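Local coordinates for protein ribokinase, putative (Burkholderia thailandensis, PDB 3B1N) that probably phosphorylates nucleosides as a kinase of the ribokinase family, binding a nucleoside such as inosine or mizoribine together with an adenine nucleotide, at residues L171-E184 / Y194-S206. Sequence-based numbering, arbitrary orientation. Where two conformers were deposited one is given.
Sequences LPLFDGATLRRSIE and YEAKLVCDKTGWS. With NA (sodium ion), chain H.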
loop_
_atom_site.group_PDB
_atom_site.type_symbol
_atom_site.label_atom_id
_atom_site.label_comp_id
_atom_site.label_asym_id
_atom_site.label_seq_id
_atom_site.Cartn_x
_atom_site.Cartn_y
_atom_site.Cartn_z
ATOM N N LEU B 171 10.556 4.297 12.988
ATOM C CA LEU B 171 11.665 5.244 12.800
ATOM C C LEU B 171 11.260 6.686 12.439
ATOM O O LEU B 171 11.871 7.622 12.966
ATOM C CB LEU B 171 12.644 4.691 11.768
ATOM C CG LEU B 171 14.140 4.578 12.008
ATOM C CD1 LEU B 171 14.631 4.819 13.450
ATOM C CD2 LEU B 171 14.550 3.218 11.469
ATOM N N PRO B 172 10.230 6.891 11.587
ATOM C CA PRO B 172 9.863 8.281 11.248
ATOM C C PRO B 172 9.494 9.156 12.447
ATOM O O PRO B 172 9.594 10.394 12.371
ATOM C CB PRO B 172 8.657 8.095 10.294
ATOM C CG PRO B 172 8.958 6.777 9.624
ATOM C CD PRO B 172 9.424 5.941 10.786
ATOM N N LEU B 173 9.083 8.532 13.541
ATOM C CA LEU B 173 8.645 9.242 14.737
ATOM C C LEU B 173 9.831 9.757 15.585
ATOM O O LEU B 173 9.652 10.628 16.465
ATOM C CB LEU B 173 7.741 8.338 15.571
ATOM C CG LEU B 173 6.617 7.535 14.879
ATOM C CD1 LEU B 173 5.949 6.518 15.808
ATOM C CD2 LEU B 173 5.588 8.466 14.280
ATOM N N PHE B 174 11.017 9.205 15.334
ATOM C CA PHE B 174 12.223 9.556 16.089
ATOM C C PHE B 174 12.915 10.772 15.470
ATOM O O PHE B 174 12.844 10.983 14.263
ATOM C CB PHE B 174 13.215 8.381 16.115
ATOM C CG PHE B 174 12.841 7.297 17.097
ATOM C CD1 PHE B 174 13.440 7.222 18.347
ATOM C CD2 PHE B 174 11.856 6.366 16.772
ATOM C CE1 PHE B 174 13.058 6.247 19.274
ATOM C CE2 PHE B 174 11.497 5.408 17.662
ATOM C CZ PHE B 174 12.110 5.330 18.919
ATOM N N ASP B 175 13.557 11.594 16.297
ATOM C CA ASP B 175 14.609 12.488 15.779
ATOM C C ASP B 175 15.957 11.940 16.159
ATOM O O ASP B 175 16.045 10.894 16.820
ATOM C CB ASP B 175 14.453 13.931 16.266
ATOM C CG ASP B 175 14.432 14.053 17.781
ATOM O OD1 ASP B 175 14.053 15.156 18.259
ATOM O OD2 ASP B 175 14.789 13.084 18.510
ATOM N N GLY B 176 17.012 12.632 15.730
ATOM C CA GLY B 176 18.364 12.191 16.019
ATOM C C GLY B 176 18.676 12.031 17.492
ATOM O O GLY B 176 19.298 11.039 17.883
ATOM N N ALA B 177 18.213 12.973 18.317
ATOM C CA ALA B 177 18.559 12.970 19.726
ATOM C C ALA B 177 17.921 11.787 20.481
ATOM O O ALA B 177 18.613 11.085 21.235
ATOM C CB ALA B 177 18.192 14.319 20.375
ATOM N N THR B 178 16.626 11.560 20.245
ATOM C CA THR B 178 15.918 10.448 20.900
ATOM C C THR B 178 16.411 9.106 20.355
ATOM O O THR B 178 16.494 8.120 21.091
ATOM C CB THR B 178 14.383 10.532 20.761
ATOM O OG1 THR B 178 14.024 10.634 19.377
ATOM C CG2 THR B 178 13.835 11.747 21.531
ATOM N N LEU B 179 16.761 9.070 19.076
ATOM C CA LEU B 179 17.287 7.829 18.509
ATOM C C LEU B 179 18.671 7.462 19.068
ATOM O O LEU B 179 18.905 6.313 19.499
ATOM C CB LEU B 179 17.246 7.885 16.973
ATOM C CG LEU B 179 17.608 6.608 16.216
ATOM C CD1 LEU B 179 16.701 5.417 16.672
ATOM C CD2 LEU B 179 17.516 6.808 14.736
ATOM N N ARG B 180 19.597 8.426 19.083
ATOM C CA ARG B 180 20.891 8.210 19.740
ATOM C C ARG B 180 20.744 7.784 21.205
ATOM O O ARG B 180 21.400 6.835 21.645
ATOM C CB ARG B 180 21.751 9.479 19.660
ATOM C CG ARG B 180 22.365 9.748 18.291
ATOM C CD ARG B 180 23.390 10.910 18.369
ATOM N NE ARG B 180 22.726 12.176 18.724
ATOM C CZ ARG B 180 22.170 13.005 17.844
ATOM N NH1 ARG B 180 21.576 14.113 18.280
ATOM N NH2 ARG B 180 22.165 12.717 16.543
ATOM N N ARG B 181 19.861 8.447 21.950
ATOM C CA ARG B 181 19.640 8.072 23.357
ATOM C C ARG B 181 19.158 6.625 23.490
ATOM O O ARG B 181 19.653 5.862 24.329
ATOM C CB ARG B 181 18.694 9.053 24.043
ATOM C CG ARG B 181 18.168 8.611 25.401
ATOM C CD ARG B 181 19.274 8.573 26.438
ATOM N NE ARG B 181 18.678 8.402 27.756
ATOM C CZ ARG B 181 19.369 8.291 28.883
ATOM N NH1 ARG B 181 20.693 8.350 28.867
ATOM N NH2 ARG B 181 18.726 8.111 30.020
ATOM N N SER B 182 18.209 6.246 22.636
ATOM C CA SER B 182 17.645 4.886 22.703
ATOM C C SER B 182 18.694 3.813 22.468
ATOM O O SER B 182 18.689 2.778 23.152
ATOM C CB SER B 182 16.478 4.772 21.711
ATOM O OG SER B 182 15.447 5.655 22.089
ATOM N N ILE B 183 19.582 4.059 21.507
ATOM C CA ILE B 183 20.675 3.159 21.182
ATOM C C ILE B 183 21.701 3.102 22.318
ATOM O O ILE B 183 22.187 1.997 22.649
ATOM C CB ILE B 183 21.346 3.581 19.870
ATOM C CG1 ILE B 183 20.373 3.357 18.697
ATOM C CG2 ILE B 183 22.653 2.830 19.644
ATOM C CD1 ILE B 183 20.758 4.123 17.414
ATOM N N GLU B 184 22.018 4.261 22.921
ATOM C CA GLU B 184 22.862 4.255 24.130
ATOM C C GLU B 184 22.306 3.311 25.227
ATOM O O GLU B 184 23.014 2.454 25.755
ATOM C CB GLU B 184 23.087 5.689 24.674
ATOM C CG GLU B 184 24.102 6.523 23.840
ATOM C CD GLU B 184 23.885 8.027 23.968
ATOM O OE1 GLU B 184 24.571 8.814 23.244
ATOM O OE2 GLU B 184 23.015 8.432 24.795
ATOM N N TYR B 194 17.585 -1.647 5.286
ATOM C CA TYR B 194 16.976 -0.378 4.913
ATOM C C TYR B 194 16.888 0.487 6.170
ATOM O O TYR B 194 17.275 1.673 6.179
ATOM C CB TYR B 194 15.597 -0.619 4.273
ATOM C CG TYR B 194 14.817 0.641 3.927
ATOM C CD1 TYR B 194 14.059 1.275 4.883
ATOM C CD2 TYR B 194 14.878 1.170 2.644
ATOM C CE1 TYR B 194 13.329 2.452 4.580
ATOM C CE2 TYR B 194 14.161 2.317 2.335
ATOM C CZ TYR B 194 13.404 2.932 3.283
ATOM O OH TYR B 194 12.726 4.091 2.948
ATOM N N GLU B 195 16.356 -0.092 7.246
ATOM C CA GLU B 195 16.245 0.635 8.493
ATOM C C GLU B 195 17.620 1.018 9.038
ATOM O O GLU B 195 17.780 2.099 9.624
ATOM C CB GLU B 195 15.482 -0.247 9.503
ATOM C CG GLU B 195 14.041 -0.604 9.077
ATOM C CD GLU B 195 13.438 -1.837 9.853
ATOM O OE1 GLU B 195 14.127 -2.664 10.592
ATOM O OE2 GLU B 195 12.187 -1.945 9.745
ATOM N N ALA B 196 18.597 0.110 8.890
ATOM C CA ALA B 196 19.949 0.382 9.398
ATOM C C ALA B 196 20.481 1.664 8.719
ATOM O O ALA B 196 21.044 2.539 9.392
ATOM C CB ALA B 196 20.868 -0.767 9.078
ATOM N N LYS B 197 20.260 1.786 7.407
ATOM C CA LYS B 197 20.669 3.007 6.689
ATOM C C LYS B 197 19.994 4.266 7.262
ATOM O O LYS B 197 20.649 5.299 7.498
ATOM C CB LYS B 197 20.453 2.870 5.180
ATOM C CG LYS B 197 20.819 4.137 4.381
ATOM C CD LYS B 197 22.340 4.399 4.503
ATOM C CE LYS B 197 22.749 5.658 3.699
ATOM N NZ LYS B 197 24.172 5.496 3.334
ATOM N N LEU B 198 18.696 4.170 7.528
ATOM C CA LEU B 198 17.964 5.289 8.091
ATOM C C LEU B 198 18.455 5.612 9.495
ATOM O O LEU B 198 18.494 6.793 9.875
ATOM C CB LEU B 198 16.458 4.984 8.088
ATOM C CG LEU B 198 15.587 5.432 6.918
ATOM C CD1 LEU B 198 16.199 5.121 5.581
ATOM C CD2 LEU B 198 14.245 4.796 7.064
ATOM N N VAL B 199 18.842 4.590 10.271
ATOM C CA VAL B 199 19.359 4.864 11.630
ATOM C C VAL B 199 20.691 5.640 11.570
ATOM O O VAL B 199 20.884 6.623 12.328
ATOM C CB VAL B 199 19.539 3.559 12.429
ATOM C CG1 VAL B 199 20.308 3.844 13.763
ATOM C CG2 VAL B 199 18.139 2.944 12.763
ATOM N N CYS B 200 21.587 5.178 10.700
ATOM C CA CYS B 200 22.888 5.861 10.494
ATOM C C CYS B 200 22.628 7.298 10.056
ATOM O O CYS B 200 23.196 8.245 10.619
ATOM C CB CYS B 200 23.653 5.143 9.423
ATOM S SG CYS B 200 24.338 3.587 9.954
ATOM N N ASP B 201 21.742 7.479 9.078
ATOM C CA ASP B 201 21.415 8.845 8.596
ATOM C C ASP B 201 20.884 9.753 9.698
ATOM O O ASP B 201 21.306 10.913 9.814
ATOM C CB ASP B 201 20.402 8.802 7.461
ATOM C CG ASP B 201 20.982 8.277 6.165
ATOM O OD1 ASP B 201 22.204 7.965 6.070
ATOM O OD2 ASP B 201 20.167 8.153 5.220
ATOM N N LYS B 202 19.977 9.246 10.525
ATOM C CA LYS B 202 19.290 10.082 11.516
ATOM C C LYS B 202 20.186 10.363 12.730
ATOM O O LYS B 202 20.176 11.468 13.290
ATOM C CB LYS B 202 17.935 9.454 11.920
ATOM C CG LYS B 202 17.136 10.180 13.034
ATOM C CD LYS B 202 15.627 9.799 13.009
ATOM C CE LYS B 202 14.876 10.510 11.846
ATOM N NZ LYS B 202 13.491 9.947 11.733
ATOM N N THR B 203 20.955 9.361 13.140
ATOM C CA THR B 203 21.836 9.541 14.292
ATOM C C THR B 203 23.077 10.340 13.935
ATOM O O THR B 203 23.694 10.964 14.824
ATOM C CB THR B 203 22.332 8.203 14.884
ATOM O OG1 THR B 203 23.054 7.471 13.887
ATOM C CG2 THR B 203 21.187 7.376 15.486
ATOM N N GLY B 204 23.477 10.285 12.666
ATOM C CA GLY B 204 24.782 10.816 12.265
ATOM C C GLY B 204 25.921 9.878 12.608
ATOM O O GLY B 204 27.087 10.256 12.540
ATOM N N TRP B 205 25.593 8.650 13.001
ATOM C CA TRP B 205 26.583 7.640 13.333
ATOM C C TRP B 205 26.786 6.681 12.160
ATOM O O TRP B 205 25.854 6.445 11.347
ATOM C CB TRP B 205 26.176 6.844 14.586
ATOM C CG TRP B 205 26.236 7.593 15.886
ATOM C CD1 TRP B 205 27.035 8.671 16.181
ATOM C CD2 TRP B 205 25.525 7.283 17.096
ATOM N NE1 TRP B 205 26.828 9.069 17.480
ATOM C CE2 TRP B 205 25.909 8.236 18.067
ATOM C CE3 TRP B 205 24.584 6.301 17.448
ATOM C CZ2 TRP B 205 25.400 8.229 19.366
ATOM C CZ3 TRP B 205 24.063 6.307 18.734
ATOM C CH2 TRP B 205 24.475 7.269 19.685
ATOM N N SER B 206 27.995 6.129 12.090
ATOM C CA SER B 206 28.357 5.055 11.186
ATOM C C SER B 206 27.947 3.748 11.851
ATOM O O SER B 206 27.671 3.753 13.042
ATOM C CB SER B 206 29.873 5.084 10.963
ATOM O OG SER B 206 30.555 4.766 12.180
HETATM NA NA NA H . 23.477 0.679 24.252
HETATM O O HOH W 1 24.764 -0.317 26.110
#
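Leu171 meets 194-206 through both side chain and backbone: its CD2 lies 3.8 Å from CG2 of Val199, the two side chains crossing near a right angle, and its carbonyl accepts from Lys202. Lys202 reaches there because its chain, otherwise extended, bends at chi3 (-76°), which brings its NZ to 3.1 Å from Leu171 O and 2.8 Å from Phe174 O. The first bond comes from above the carbonyl plane of Leu171, on the face opposite Phe174 N, so this oxygen is gripped by two donors. Past Asp175, whose OD2 caps the helix by accepting from Thr178 N, Gly176 CA comes within 3.4 Å of Lys202 O. Helices 176-184 and 194-203 follow one another in the Rossmann-like core of the pfkB fold, joined through strand 188-192 of the central sheet; their axes pass 9.1 Å apart. Leu179 lays CG and CD2 against CG2 of Thr203; the hydroxyl OG1 of that threonine accepts from Trp205 N, an ST turn, and donates to Val199 O. Arg180 spreads its aliphatic part over the indole of Trp205: CG stands 3.6 Å from the six-membered-ring centroid, 16° off the normal, a CH-pi contact. Arg180 NH2 donates to Thr203 O (2.9 Å), which lies near the guanidinium plane. Ile183 points CD1 at Val199 CG1 (3.7 Å), tip to tip, while its carbonyl and that of Glu184 bind the sodium ion, together with the carbonyl oxygens of Ala186 and Arg213 and a water.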